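Precorrin-6y methylase (PDB 3NJR) probably transfers methyl groups from S-adenosyl-L-methionine to a corrin precursor in cobalamin biosynthesis, this chain being the C-terminal domain of the longer enzyme. Local coordinates at residues A[60-65]-A[126-131]; A[81-86]-A[115-120]; A[176-181]-A[192-197]. One frame throughout, in Å; residues are numbered along the deposited sequence.

Overall arrangement
From the N terminus, strand 58-62 comes first, and interaction 1 closes a long loop when residues 126-131 return beside residues 60-65 in the middle of the sheet. Interaction 2 lies within that loop: residues 81-86, on the neighbouring strand 79-84, are covered by the 115-120 segment that precedes strand 125-128. The two touch, their centres about 9 Å apart, and both reach the same S-adenosyl-L-homocysteine. Interaction 3 follows in series, with no crossing. It closes the long hairpin of strands 173-185 and 188-203 at the far end of the same sheet, its centre about 30 Å from that of interaction 2 and on the opposite side of the chain's centre.

Interaction 1. Residues A[60-65]-A[126-131]; sequences WDIGGG and VFIGGG. With SAH (S-adenosyl-L-homocysteine), chain C.
Asp61 and Phe127 each carry CG anti to the backbone N (chi1 173° and 169°), which sends carboxylate and ring out in the same direction, side by side. Asp61 OD1 meets the ring at its edge, in plane, 3.4 Å from Phe127 CD2, while its other oxygen, OD2, is hydrogen-bonded to Ser70. On the other face of the sheet, Ile62 CD1 packs 3.7 Å from Val126 CG1 and also reaches Ile128 CG1. The backbones run parallel, their short axes 4.7 Å apart. Phe127 N donates to Trp60 O, and Ile62 N lies 2.7 Å from its acceptor, Phe127 O.

These are central parallel strands of a Rossmann-like, class I methyltransferase fold, and each ends in a glycine run that lines the cofactor pocket. Ile62 O, at the end of the first strand, accepts from two amides of the second glycine run: Gly129 N approaches it nearly end-on at 3.1 Å, whereas Gly130 N, 2.7 Å away, sits above the carbonyl plane. Beyond this pair the backbones of Gly63 and Gly130 lie against each other. S-adenosyl-L-homocysteine lies against both loops, with its N3 3.2 Å from Gly63 CA and its sulfur near Gly129 O.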
loop_
_atom_site.group_PDB
_atom_site.type_symbol
_atom_site.label_atom_id
_atom_site.label_comp_id
_atom_site.label_asym_id
_atom_site.label_seq_id
_atom_site.Cartn_x
_atom_site.Cartn_y
_atom_site.Cartn_z
ATOM N N TRP A 60 -16.924 26.152 2.443
ATOM C CA TRP A 60 -17.924 25.346 3.128
ATOM C C TRP A 60 -17.202 24.106 3.600
ATOM O O TRP A 60 -16.659 23.374 2.788
ATOM C CB TRP A 60 -19.073 24.955 2.168
ATOM C CG TRP A 60 -20.093 26.034 1.961
ATOM C CD1 TRP A 60 -20.049 27.309 2.444
ATOM C CD2 TRP A 60 -21.298 25.939 1.196
ATOM N NE1 TRP A 60 -21.149 28.004 2.048
ATOM C CE2 TRP A 60 -21.935 27.193 1.270
ATOM C CE3 TRP A 60 -21.900 24.917 0.442
ATOM C CZ2 TRP A 60 -23.163 27.455 0.622
ATOM C CZ3 TRP A 60 -23.107 25.180 -0.198
ATOM C CH2 TRP A 60 -23.726 26.434 -0.101
ATOM N N ASP A 61 -17.179 23.875 4.903
ATOM C CA ASP A 61 -16.574 22.662 5.460
ATOM C C ASP A 61 -17.697 21.785 5.988
ATOM O O ASP A 61 -18.210 22.013 7.083
ATOM C CB ASP A 61 -15.555 23.021 6.568
ATOM C CG ASP A 61 -14.986 21.788 7.323
ATOM O OD1 ASP A 61 -15.384 20.611 7.038
ATOM O OD2 ASP A 61 -14.125 22.000 8.233
ATOM N N ILE A 62 -18.087 20.786 5.207
ATOM C CA ILE A 62 -19.148 19.886 5.635
ATOM C C ILE A 62 -18.582 18.731 6.453
ATOM O O ILE A 62 -17.647 18.053 6.027
ATOM C CB ILE A 62 -19.977 19.376 4.451
ATOM C CG1 ILE A 62 -20.709 20.547 3.782
ATOM C CG2 ILE A 62 -20.973 18.311 4.920
ATOM C CD1 ILE A 62 -20.836 20.423 2.296
ATOM N N GLY A 63 -19.135 18.528 7.641
ATOM C CA GLY A 63 -18.659 17.470 8.523
ATOM C C GLY A 63 -17.522 17.965 9.387
ATOM O O GLY A 63 -16.534 17.250 9.615
ATOM N N GLY A 64 -17.677 19.188 9.880
ATOM C CA GLY A 64 -16.626 19.878 10.613
ATOM C C GLY A 64 -15.872 19.030 11.615
ATOM O O GLY A 64 -14.653 19.061 11.645
ATOM N N GLY A 65 -16.590 18.269 12.433
ATOM C CA GLY A 65 -15.957 17.476 13.465
ATOM C C GLY A 65 -15.388 18.415 14.498
ATOM O O GLY A 65 -16.120 18.955 15.329
ATOM N N VAL A 126 -15.415 23.981 -1.419
ATOM C CA VAL A 126 -16.157 23.105 -0.472
ATOM C C VAL A 126 -15.339 21.879 -0.083
ATOM O O VAL A 126 -14.671 21.270 -0.926
ATOM C CB VAL A 126 -17.434 22.509 -1.071
ATOM C CG1 VAL A 126 -18.310 21.890 0.028
ATOM C CG2 VAL A 126 -18.202 23.500 -1.904
ATOM N N PHE A 127 -15.417 21.490 1.186
ATOM C CA PHE A 127 -14.747 20.293 1.659
ATOM C C PHE A 127 -15.763 19.405 2.302
ATOM O O PHE A 127 -16.496 19.828 3.189
ATOM C CB PHE A 127 -13.622 20.608 2.664
ATOM C CG PHE A 127 -13.076 19.384 3.374
ATOM C CD1 PHE A 127 -12.287 18.458 2.696
ATOM C CD2 PHE A 127 -13.382 19.141 4.718
ATOM C CE1 PHE A 127 -11.796 17.311 3.341
ATOM C CE2 PHE A 127 -12.896 17.981 5.378
ATOM C CZ PHE A 127 -12.087 17.074 4.683
ATOM N N ILE A 128 -15.799 18.159 1.854
ATOM C CA ILE A 128 -16.648 17.148 2.482
ATOM C C ILE A 128 -15.776 16.105 3.160
ATOM O O ILE A 128 -15.144 15.271 2.491
ATOM C CB ILE A 128 -17.583 16.441 1.477
ATOM C CG1 ILE A 128 -18.440 17.456 0.708
ATOM C CG2 ILE A 128 -18.475 15.459 2.205
ATOM C CD1 ILE A 128 -17.897 17.865 -0.652
ATOM N N GLY A 129 -15.694 16.214 4.487
ATOM C CA GLY A 129 -15.275 15.115 5.356
ATOM C C GLY A 129 -16.545 14.548 5.990
ATOM O O GLY A 129 -16.544 13.433 6.513
ATOM N N GLY A 130 -17.635 15.320 5.927
ATOM C CA GLY A 130 -18.928 14.940 6.504
ATOM C C GLY A 130 -19.654 13.876 5.711
ATOM O O GLY A 130 -19.117 13.361 4.723
ATOM N N GLY A 131 -20.869 13.536 6.151
ATOM C CA GLY A 131 -21.691 12.501 5.499
ATOM C C GLY A 131 -22.013 12.858 4.059
ATOM O O GLY A 131 -23.029 13.514 3.772
HETATM N N SAH C . -12.694 17.141 9.134
HETATM C CA SAH C . -12.895 16.753 10.564
HETATM C CB SAH C . -12.906 15.228 10.688
HETATM C CG SAH C . -14.228 14.694 11.251
HETATM S SD SAH C . -15.141 13.848 9.993
HETATM C C SAH C . -11.835 17.386 11.436
HETATM O O SAH C . -12.005 17.589 12.637
HETATM O OXT SAH C . -10.754 17.737 10.979
HETATM C "C5'" SAH C . -16.584 13.234 10.828
HETATM C "C4'" SAH C . -17.565 14.326 11.282
HETATM O "O4'" SAH C . -18.556 14.659 10.291
HETATM C "C3'" SAH C . -18.335 13.871 12.518
HETATM O "O3'" SAH C . -18.066 14.765 13.592
HETATM C "C2'" SAH C . -19.807 13.941 12.150
HETATM O "O2'" SAH C . -20.634 14.446 13.209
HETATM C "C1'" SAH C . -19.825 14.861 10.937
HETATM N N9 SAH C . -21.033 14.609 10.092
HETATM C C8 SAH C . -21.606 13.407 9.864
HETATM N N7 SAH C . -22.701 13.522 9.075
HETATM C C5 SAH C . -22.852 14.826 8.784
HETATM C C6 SAH C . -23.802 15.643 7.986
HETATM N N6 SAH C . -24.822 15.034 7.346
HETATM N N1 SAH C . -23.621 16.991 7.919
HETATM C C2 SAH C . -22.601 17.589 8.564
HETATM N N3 SAH C . -21.702 16.903 9.303
HETATM C C4 SAH C . -21.759 15.546 9.454
#

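Interaction 2. Residues A[81-86]-A[115-120]; sequences ITIEPR and AALADL. With SAH (S-adenosyl-L-homocysteine), chain C.
Ile83 meets three side chains of residues 115-120, and its branches divide the work. Its CB points toward that segment. From there CG2, anti to the backbone N, reaches Ala116 CB at 3.7 Å. The other branch starts with CG1, 4.0 Å from Leu117 CD1, and Ile83 and Leu117 cross at about a right angle. At the end of this branch CD1 touches Leu120 CD1 at 3.6 Å, the two side chains meeting tip to tip. Leu120 CD1 is shared, for Ile81 CG2 packs on it at 3.7 Å. No hydrogen bond joins the segments, so the contact rests on apolar packing, with 196 Å² buried in total. A type I turn from Leu117 to Leu120, closed by Leu120 N to Leu117 O, places Leu117 against Ile83 and Leu120 against both isoleucines.

Beyond Ile83 the strand end binds S-adenosyl-L-homocysteine. The chain of Glu84 bends at chi2 (60°), and its carboxylate grips the ribose by both oxygens: OE1 accepts from O3' and OE2 from O2' of S-adenosyl-L-homocysteine, each at 2.7 Å. This acidic residue at the end of the second strand is a hallmark of class I methyltransferases. Arg86 N donates to the anti lone pair of Glu84 OE2, and Gly65 N binds OE1, which helps fix the carboxylate's rotation.

The 115-120 segment thus covers one face of strand 79-84; Leu117 also reaches Trp60 and Ile62 on strand 58-62 and Leu136 on helix 134-143, while Thr82, pointing away, packs on helix 87-99.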
loop_
_atom_site.group_PDB
_atom_site.type_symbol
_atom_site.label_atom_id
_atom_site.label_comp_id
_atom_site.label_asym_id
_atom_site.label_seq_id
_atom_site.Cartn_x
_atom_site.Cartn_y
_atom_site.Cartn_z
ATOM N N ILE A 81 -17.249 28.674 6.700
ATOM C CA ILE A 81 -18.424 28.269 7.478
ATOM C C ILE A 81 -18.318 26.760 7.710
ATOM O O ILE A 81 -18.142 25.997 6.761
ATOM C CB ILE A 81 -19.751 28.593 6.743
ATOM C CG1 ILE A 81 -19.926 30.101 6.597
ATOM C CG2 ILE A 81 -20.940 27.998 7.484
ATOM C CD1 ILE A 81 -20.834 30.497 5.488
ATOM N N THR A 82 -18.443 26.338 8.962
ATOM C CA THR A 82 -18.176 24.955 9.371
ATOM C C THR A 82 -19.452 24.309 9.878
ATOM O O THR A 82 -19.993 24.745 10.870
ATOM C CB THR A 82 -17.095 24.928 10.481
ATOM O OG1 THR A 82 -15.952 25.670 10.030
ATOM C CG2 THR A 82 -16.672 23.503 10.830
ATOM N N ILE A 83 -19.896 23.256 9.204
ATOM C CA ILE A 83 -21.193 22.621 9.449
ATOM C C ILE A 83 -21.038 21.302 10.196
ATOM O O ILE A 83 -20.476 20.358 9.652
ATOM C CB ILE A 83 -21.871 22.272 8.099
ATOM C CG1 ILE A 83 -21.451 23.244 6.972
ATOM C CG2 ILE A 83 -23.398 22.065 8.250
ATOM C CD1 ILE A 83 -22.012 24.632 7.076
ATOM N N GLU A 84 -21.546 21.229 11.427
ATOM C CA GLU A 84 -21.477 20.006 12.253
ATOM C C GLU A 84 -22.785 19.803 13.074
ATOM O O GLU A 84 -23.263 20.757 13.721
ATOM C CB GLU A 84 -20.239 20.076 13.161
ATOM C CG GLU A 84 -20.141 19.063 14.311
ATOM C CD GLU A 84 -20.136 17.598 13.849
ATOM O OE1 GLU A 84 -19.229 17.189 13.086
ATOM O OE2 GLU A 84 -21.048 16.853 14.268
ATOM N N PRO A 85 -23.387 18.585 13.040
ATOM C CA PRO A 85 -24.630 18.420 13.817
ATOM C C PRO A 85 -24.416 18.338 15.324
ATOM O O PRO A 85 -25.202 18.916 16.081
ATOM C CB PRO A 85 -25.245 17.117 13.269
ATOM C CG PRO A 85 -24.102 16.386 12.671
ATOM C CD PRO A 85 -23.156 17.440 12.147
ATOM N N ARG A 86 -23.353 17.668 15.752
ATOM C CA ARG A 86 -23.176 17.357 17.173
ATOM C C ARG A 86 -22.760 18.550 18.036
ATOM O O ARG A 86 -21.658 19.094 17.881
ATOM C CB ARG A 86 -22.196 16.199 17.349
ATOM C CG ARG A 86 -22.732 14.885 16.834
ATOM C CD ARG A 86 -21.808 13.742 17.163
ATOM N NE ARG A 86 -21.262 13.883 18.505
ATOM C CZ ARG A 86 -20.437 13.012 19.073
ATOM N NH1 ARG A 86 -20.072 11.912 18.422
ATOM N NH2 ARG A 86 -19.980 13.242 20.302
ATOM N N ALA A 115 -29.590 20.646 4.488
ATOM C CA ALA A 115 -30.440 21.709 5.073
ATOM C C ALA A 115 -29.646 22.939 5.573
ATOM O O ALA A 115 -29.987 24.071 5.229
ATOM C CB ALA A 115 -31.392 21.161 6.170
ATOM N N ALA A 116 -28.561 22.722 6.314
ATOM C CA ALA A 116 -27.793 23.840 6.895
ATOM C C ALA A 116 -27.084 24.737 5.886
ATOM O O ALA A 116 -26.688 25.859 6.217
ATOM C CB ALA A 116 -26.809 23.338 7.931
ATOM N N LEU A 117 -26.947 24.245 4.656
ATOM C CA LEU A 117 -26.279 24.947 3.569
ATOM C C LEU A 117 -27.183 25.943 2.891
ATOM O O LEU A 117 -26.702 26.834 2.203
ATOM C CB LEU A 117 -25.849 23.943 2.505
ATOM C CG LEU A 117 -24.522 23.210 2.617
ATOM C CD1 LEU A 117 -24.135 22.980 4.065
ATOM C CD2 LEU A 117 -24.571 21.913 1.834
ATOM N N ALA A 118 -28.491 25.773 3.066
ATOM C CA ALA A 118 -29.499 26.456 2.226
ATOM C C ALA A 118 -29.493 27.970 2.283
ATOM O O ALA A 118 -29.708 28.616 1.254
ATOM C CB ALA A 118 -30.911 25.924 2.524
ATOM N N ASP A 119 -29.276 28.545 3.463
ATOM C CA ASP A 119 -29.205 30.016 3.546
ATOM C C ASP A 119 -27.779 30.591 3.590
ATOM O O ASP A 119 -27.591 31.781 3.870
ATOM C CB ASP A 119 -30.045 30.565 4.718
ATOM C CG ASP A 119 -29.603 30.016 6.083
ATOM O OD1 ASP A 119 -28.705 29.123 6.124
ATOM O OD2 ASP A 119 -30.176 30.471 7.117
ATOM N N LEU A 120 -26.777 29.764 3.322
ATOM C CA LEU A 120 -25.410 30.223 3.392
ATOM C C LEU A 120 -25.028 30.873 2.078
ATOM O O LEU A 120 -25.566 30.504 1.028
ATOM C CB LEU A 120 -24.477 29.065 3.715
ATOM C CG LEU A 120 -24.786 28.333 5.017
ATOM C CD1 LEU A 120 -23.787 27.211 5.247
ATOM C CD2 LEU A 120 -24.808 29.294 6.180
HETATM N N SAH C . -12.694 17.141 9.134
HETATM C CA SAH C . -12.895 16.753 10.564
HETATM C CB SAH C . -12.906 15.228 10.688
HETATM C CG SAH C . -14.228 14.694 11.251
HETATM S SD SAH C . -15.141 13.848 9.993
HETATM C C SAH C . -11.835 17.386 11.436
HETATM O O SAH C . -12.005 17.589 12.637
HETATM O OXT SAH C . -10.754 17.737 10.979
HETATM C "C5'" SAH C . -16.584 13.234 10.828
HETATM C "C4'" SAH C . -17.565 14.326 11.282
HETATM O "O4'" SAH C . -18.556 14.659 10.291
HETATM C "C3'" SAH C . -18.335 13.871 12.518
HETATM O "O3'" SAH C . -18.066 14.765 13.592
HETATM C "C2'" SAH C . -19.807 13.941 12.150
HETATM O "O2'" SAH C . -20.634 14.446 13.209
HETATM C "C1'" SAH C . -19.825 14.861 10.937
HETATM N N9 SAH C . -21.033 14.609 10.092
HETATM C C8 SAH C . -21.606 13.407 9.864
HETATM N N7 SAH C . -22.701 13.522 9.075
HETATM C C5 SAH C . -22.852 14.826 8.784
HETATM C C6 SAH C . -23.802 15.643 7.986
HETATM N N6 SAH C . -24.822 15.034 7.346
HETATM N N1 SAH C . -23.621 16.991 7.919
HETATM C C2 SAH C . -22.601 17.589 8.564
HETATM N N3 SAH C . -21.702 16.903 9.303
HETATM C C4 SAH C . -21.759 15.546 9.454
#

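Interaction 3. Residues A[176-181]-A[192-197]; sequences RIDIAQ and SASRPQ
Backbone hydrogen bonds hold the two ends of this contact. Ile177 and Gln197 form an antiparallel hydrogen-bonded pair, with Ile177 N to Gln197 O at 2.8 Å and Gln197 N to Ile177 O at 2.7 Å. At the other end Ser192 N reaches Gln181 O at 2.8 Å.

Between these ends side-chain hydroxyls bridge the two segments. Ser194 OG, set between its backbone N and carbonyl carbon (chi1 62°), donates to Asp178 OD1 at 2.7 Å from the syn side, 32° out of the carboxylate plane. Ser192 OG accepts from Gln181 N at 3.1 Å, taking the place of a backbone carbonyl.

The segments belong to the beta hairpin of strands 173-185 and 188-203, whose second arm is irregular over residues 192-195. Strand 173-185 pairs antiparallel with a strand of a second subunit, so the sheet continues across the interface. There the other carboxylate oxygen of Asp178, OD2, forms an intersubunit salt bridge with Arg176 of that second subunit.

Van der Waals and CA-H...O contacts fill in the rest. Pro196 CA lies 3.1 Å from Ile177 O in a CA-H...O contact, Arg176 CG comes 4.1 Å from Pro196 CB, and Ala180 CB rests 3.4 Å from Ser192 O.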
loop_
_atom_site.group_PDB
_atom_site.type_symbol
_atom_site.label_atom_id
_atom_site.label_comp_id
_atom_site.label_asym_id
_atom_site.label_seq_id
_atom_site.Cartn_x
_atom_site.Cartn_y
_atom_site.Cartn_z
ATOM N N ARG A 176 -5.222 7.871 -4.348
ATOM C CA ARG A 176 -5.317 6.864 -3.309
ATOM C C ARG A 176 -4.149 7.103 -2.349
ATOM O O ARG A 176 -2.990 7.242 -2.785
ATOM C CB ARG A 176 -5.281 5.444 -3.892
ATOM C CG ARG A 176 -5.214 4.379 -2.809
ATOM C CD ARG A 176 -4.973 2.936 -3.314
ATOM N NE ARG A 176 -3.792 2.771 -4.169
ATOM C CZ ARG A 176 -2.546 3.150 -3.874
ATOM N NH1 ARG A 176 -2.265 3.787 -2.726
ATOM N NH2 ARG A 176 -1.576 2.905 -4.751
ATOM N N ILE A 177 -4.439 7.160 -1.052
ATOM C CA ILE A 177 -3.436 7.584 -0.075
ATOM C C ILE A 177 -3.375 6.612 1.079
ATOM O O ILE A 177 -4.384 6.330 1.715
ATOM C CB ILE A 177 -3.735 8.997 0.492
ATOM C CG1 ILE A 177 -3.908 10.022 -0.631
ATOM C CG2 ILE A 177 -2.615 9.435 1.424
ATOM C CD1 ILE A 177 -4.884 11.111 -0.308
ATOM N N ASP A 178 -2.187 6.094 1.341
ATOM C CA ASP A 178 -1.957 5.240 2.491
ATOM C C ASP A 178 -0.817 5.877 3.291
ATOM O O ASP A 178 0.260 6.140 2.739
ATOM C CB ASP A 178 -1.588 3.852 1.990
ATOM C CG ASP A 178 -1.615 2.787 3.080
ATOM O OD1 ASP A 178 -2.352 2.927 4.095
ATOM O OD2 ASP A 178 -0.903 1.763 2.887
ATOM N N ILE A 179 -1.062 6.194 4.556
ATOM C CA ILE A 179 0.004 6.710 5.427
ATOM C C ILE A 179 0.044 5.874 6.706
ATOM O O ILE A 179 -0.953 5.776 7.434
ATOM C CB ILE A 179 -0.157 8.243 5.816
ATOM C CG1 ILE A 179 -0.501 9.148 4.624
ATOM C CG2 ILE A 179 1.079 8.788 6.526
ATOM C CD1 ILE A 179 0.569 9.308 3.604
ATOM N N ALA A 180 1.196 5.266 6.972
ATOM C CA ALA A 180 1.421 4.619 8.264
ATOM C C ALA A 180 2.572 5.277 9.029
ATOM O O ALA A 180 3.322 6.081 8.480
ATOM C CB ALA A 180 1.633 3.126 8.113
ATOM N N GLN A 181 2.692 4.903 10.296
ATOM C CA GLN A 181 3.608 5.513 11.250
ATOM C C GLN A 181 4.339 4.417 12.025
ATOM O O GLN A 181 3.750 3.383 12.340
ATOM C CB GLN A 181 2.769 6.335 12.217
ATOM C CG GLN A 181 3.482 7.333 13.037
ATOM C CD GLN A 181 2.492 8.200 13.790
ATOM O OE1 GLN A 181 1.435 7.726 14.206
ATOM N NE2 GLN A 181 2.822 9.484 13.956
ATOM N N SER A 192 2.189 1.109 11.913
ATOM C CA SER A 192 0.816 1.122 12.401
ATOM C C SER A 192 -0.074 0.617 11.284
ATOM O O SER A 192 0.254 0.744 10.108
ATOM C CB SER A 192 0.374 2.504 12.897
ATOM O OG SER A 192 0.428 3.466 11.868
ATOM N N ALA A 193 -1.173 -0.016 11.662
ATOM C CA ALA A 193 -2.077 -0.582 10.692
ATOM C C ALA A 193 -3.004 0.531 10.208
ATOM O O ALA A 193 -3.784 1.097 10.994
ATOM C CB ALA A 193 -2.843 -1.718 11.321
ATOM N N SER A 194 -2.900 0.858 8.921
ATOM C CA SER A 194 -3.699 1.951 8.342
ATOM C C SER A 194 -4.662 1.482 7.247
ATOM O O SER A 194 -4.568 0.346 6.772
ATOM C CB SER A 194 -2.783 3.056 7.802
ATOM O OG SER A 194 -1.960 2.567 6.756
ATOM N N ARG A 195 -5.595 2.357 6.867
ATOM C CA ARG A 195 -6.444 2.129 5.694
ATOM C C ARG A 195 -6.024 3.077 4.592
ATOM O O ARG A 195 -5.645 4.210 4.866
ATOM C CB ARG A 195 -7.902 2.416 6.011
ATOM C CG ARG A 195 -8.454 1.588 7.109
ATOM C CD ARG A 195 -9.938 1.802 7.231
ATOM N NE ARG A 195 -10.505 0.750 8.073
ATOM C CZ ARG A 195 -10.544 0.784 9.405
ATOM N NH1 ARG A 195 -10.069 1.839 10.054
ATOM N NH2 ARG A 195 -11.065 -0.237 10.087
ATOM N N PRO A 196 -6.098 2.641 3.330
ATOM C CA PRO A 196 -5.976 3.717 2.341
ATOM C C PRO A 196 -7.188 4.648 2.458
ATOM O O PRO A 196 -8.249 4.244 2.960
ATOM C CB PRO A 196 -5.982 2.986 1.003
ATOM C CG PRO A 196 -6.675 1.688 1.284
ATOM C CD PRO A 196 -6.484 1.351 2.738
ATOM N N GLN A 197 -7.020 5.895 2.041
ATOM C CA GLN A 197 -8.114 6.847 2.002
ATOM C C GLN A 197 -8.127 7.348 0.567
ATOM O O GLN A 197 -7.073 7.518 -0.053
ATOM C CB GLN A 197 -7.868 7.984 3.002
ATOM C CG GLN A 197 -9.103 8.441 3.797
ATOM C CD GLN A 197 -8.768 9.087 5.162
ATOM O OE1 GLN A 197 -8.244 8.437 6.072
ATOM N NE2 GLN A 197 -9.114 10.363 5.307
#